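Local coordinates for protein N-terminal acetyltransferase B complex subunit MDM20 (Candida albicans, PDB 5K04) that probably serves as the non-catalytic auxiliary subunit of the NatB complex, which acetylates the N termini of proteins, at residues K706-Q711 against C742-L747. Sequence-based numbering, arbitrary orientation.
Sequences KLVQRQ and CVVALL
The last two helices of the chain, 707-717 and 729-747, fold back on each other as an antiparallel hairpin, and V708 meets V743 where the first turn of one faces the C-terminal part of the other. The N-to-C directions of the two segments differ by 164°, close to antiparallel. Their axes stay 10.8 Å apart at closest, and V708 and V743 have the nearest CA atoms, 7.0 Å apart. The contact itself is small and apolar. V708 CG2 touches V743 CG1 at 3.6 Å and sits 3.8 Å from V743 CB, the two side chains passing alongside each other in opposite directions. A chi1 of 175° puts CG2 of V708 beside its own backbone N and anti to the carbonyl carbon, and this is the methyl that meets V743. V708 CG2 also reaches V744 CG2, more loosely, at 4.3 Å, where V744 is partly exposed. Within this all-helical subunit, whose family is grouped with TPR proteins, the hairpin packs against helix 661-682, where V743 and L746 rest on T663, and L747 leans on F702 and K703 of helix 698-703. Q711, one turn beyond V708, flanks the valine pair, Q711 NE2 lying 4.3 Å from V743 CG2. Q711 NE2 donates a nearly straight bond to L707 O at 3.0 Å, and Q711 OE1 accepts from N423 ND2, which holds the buried amide at both ends. The NE2 donor stands 63° out of the carbonyl plane of L707, whereas Q711 N approaches L707 O from the opposite face at 3.2 Å, giving this oxygen two donors from one residue.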
loop_
_atom_site.group_PDB
_atom_site.type_symbol
_atom_site.label_atom_id
_atom_site.label_comp_id
_atom_site.label_asym_id
_atom_site.label_seq_id
_atom_site.Cartn_x
_atom_site.Cartn_y
_atom_site.Cartn_z
ATOM N N LYS A 706 -3.501 -1.393 41.324
ATOM C CA LYS A 706 -4.246 -2.638 41.098
ATOM C C LYS A 706 -5.058 -2.589 39.799
ATOM O O LYS A 706 -6.239 -2.940 39.763
ATOM C CB LYS A 706 -5.144 -2.959 42.299
ATOM C CG LYS A 706 -4.385 -3.224 43.606
ATOM C CD LYS A 706 -5.313 -3.701 44.718
ATOM C CE LYS A 706 -4.524 -4.128 45.945
ATOM N NZ LYS A 706 -5.406 -4.490 47.098
ATOM N N LEU A 707 -4.402 -2.159 38.718
ATOM C CA LEU A 707 -5.102 -1.960 37.452
ATOM C C LEU A 707 -5.611 -3.277 36.873
ATOM O O LEU A 707 -6.662 -3.309 36.224
ATOM C CB LEU A 707 -4.172 -1.255 36.461
ATOM C CG LEU A 707 -3.659 0.079 36.995
ATOM C CD1 LEU A 707 -2.513 0.633 36.163
ATOM C CD2 LEU A 707 -4.832 1.050 37.060
ATOM N N VAL A 708 -4.875 -4.366 37.097
ATOM C CA VAL A 708 -5.302 -5.687 36.650
ATOM C C VAL A 708 -6.547 -6.133 37.407
ATOM O O VAL A 708 -7.571 -6.456 36.800
ATOM C CB VAL A 708 -4.147 -6.692 36.821
ATOM C CG1 VAL A 708 -4.599 -8.100 36.476
ATOM C CG2 VAL A 708 -2.978 -6.278 35.944
ATOM N N GLN A 709 -6.472 -6.153 38.746
ATOM C CA GLN A 709 -7.571 -6.647 39.577
ATOM C C GLN A 709 -8.859 -5.900 39.278
ATOM O O GLN A 709 -9.921 -6.504 39.096
ATOM C CB GLN A 709 -7.232 -6.506 41.070
ATOM C CG GLN A 709 -6.101 -7.386 41.591
ATOM C CD GLN A 709 -4.702 -6.869 41.249
ATOM O OE1 GLN A 709 -4.526 -5.761 40.736
ATOM N NE2 GLN A 709 -3.700 -7.687 41.528
ATOM N N ARG A 710 -8.777 -4.575 39.222
ATOM C CA ARG A 710 -9.960 -3.772 38.953
ATOM C C ARG A 710 -10.548 -4.085 37.578
ATOM O O ARG A 710 -11.769 -4.145 37.418
ATOM C CB ARG A 710 -9.588 -2.300 39.109
ATOM C CG ARG A 710 -9.156 -2.012 40.552
ATOM C CD ARG A 710 -8.419 -0.702 40.739
ATOM N NE ARG A 710 -9.226 0.442 40.341
ATOM C CZ ARG A 710 -8.719 1.641 40.086
ATOM N NH1 ARG A 710 -7.411 1.838 40.198
ATOM N NH2 ARG A 710 -9.512 2.635 39.718
ATOM N N GLN A 711 -9.693 -4.312 36.577
ATOM C CA GLN A 711 -10.184 -4.735 35.267
ATOM C C GLN A 711 -10.851 -6.109 35.344
ATOM O O GLN A 711 -11.906 -6.330 34.734
ATOM C CB GLN A 711 -9.036 -4.741 34.255
ATOM C CG GLN A 711 -8.752 -3.384 33.625
ATOM C CD GLN A 711 -7.546 -3.427 32.695
ATOM O OE1 GLN A 711 -7.676 -3.572 31.473
ATOM N NE2 GLN A 711 -6.363 -3.329 33.281
ATOM N N CYS A 742 -0.121 -8.707 29.799
ATOM C CA CYS A 742 0.401 -7.529 29.109
ATOM C C CYS A 742 0.652 -6.381 30.093
ATOM O O CYS A 742 1.677 -5.699 30.007
ATOM C CB CYS A 742 -0.540 -7.122 27.963
ATOM S SG CYS A 742 -0.709 -8.315 26.637
ATOM N N VAL A 743 -0.232 -6.197 31.077
ATOM C CA VAL A 743 -0.069 -5.098 32.033
ATOM C C VAL A 743 1.083 -5.365 32.999
ATOM O O VAL A 743 1.852 -4.456 33.321
ATOM C CB VAL A 743 -1.384 -4.849 32.798
ATOM C CG1 VAL A 743 -1.139 -3.919 33.980
ATOM C CG2 VAL A 743 -2.427 -4.250 31.879
ATOM N N VAL A 744 1.215 -6.607 33.484
ATOM C CA VAL A 744 2.260 -6.941 34.458
ATOM C C VAL A 744 3.644 -6.836 33.826
ATOM O O VAL A 744 4.606 -6.388 34.466
ATOM C CB VAL A 744 2.004 -8.343 35.049
ATOM C CG1 VAL A 744 3.254 -8.892 35.767
ATOM C CG2 VAL A 744 0.819 -8.294 36.003
ATOM N N ALA A 745 3.769 -7.237 32.558
ATOM C CA ALA A 745 5.029 -7.067 31.844
ATOM C C ALA A 745 5.466 -5.604 31.839
ATOM O O ALA A 745 6.651 -5.303 32.014
ATOM C CB ALA A 745 4.881 -7.598 30.418
ATOM N N LEU A 746 4.510 -4.682 31.664
ATOM C CA LEU A 746 4.818 -3.254 31.643
ATOM C C LEU A 746 5.205 -2.753 33.033
ATOM O O LEU A 746 6.199 -2.035 33.188
ATOM C CB LEU A 746 3.617 -2.472 31.090
ATOM C CG LEU A 746 3.273 -2.775 29.625
ATOM C CD1 LEU A 746 2.083 -1.967 29.118
ATOM C CD2 LEU A 746 4.493 -2.546 28.705
ATOM N N LEU A 747 4.429 -3.135 34.057
ATOM C CA LEU A 747 4.685 -2.701 35.431
ATOM C C LEU A 747 6.058 -3.140 35.923
ATOM O O LEU A 747 6.763 -2.372 36.585
ATOM C CB LEU A 747 3.603 -3.259 36.349
ATOM C CG LEU A 747 2.206 -2.690 36.149
ATOM C CD1 LEU A 747 1.200 -3.522 36.913
ATOM C CD2 LEU A 747 2.164 -1.263 36.636
#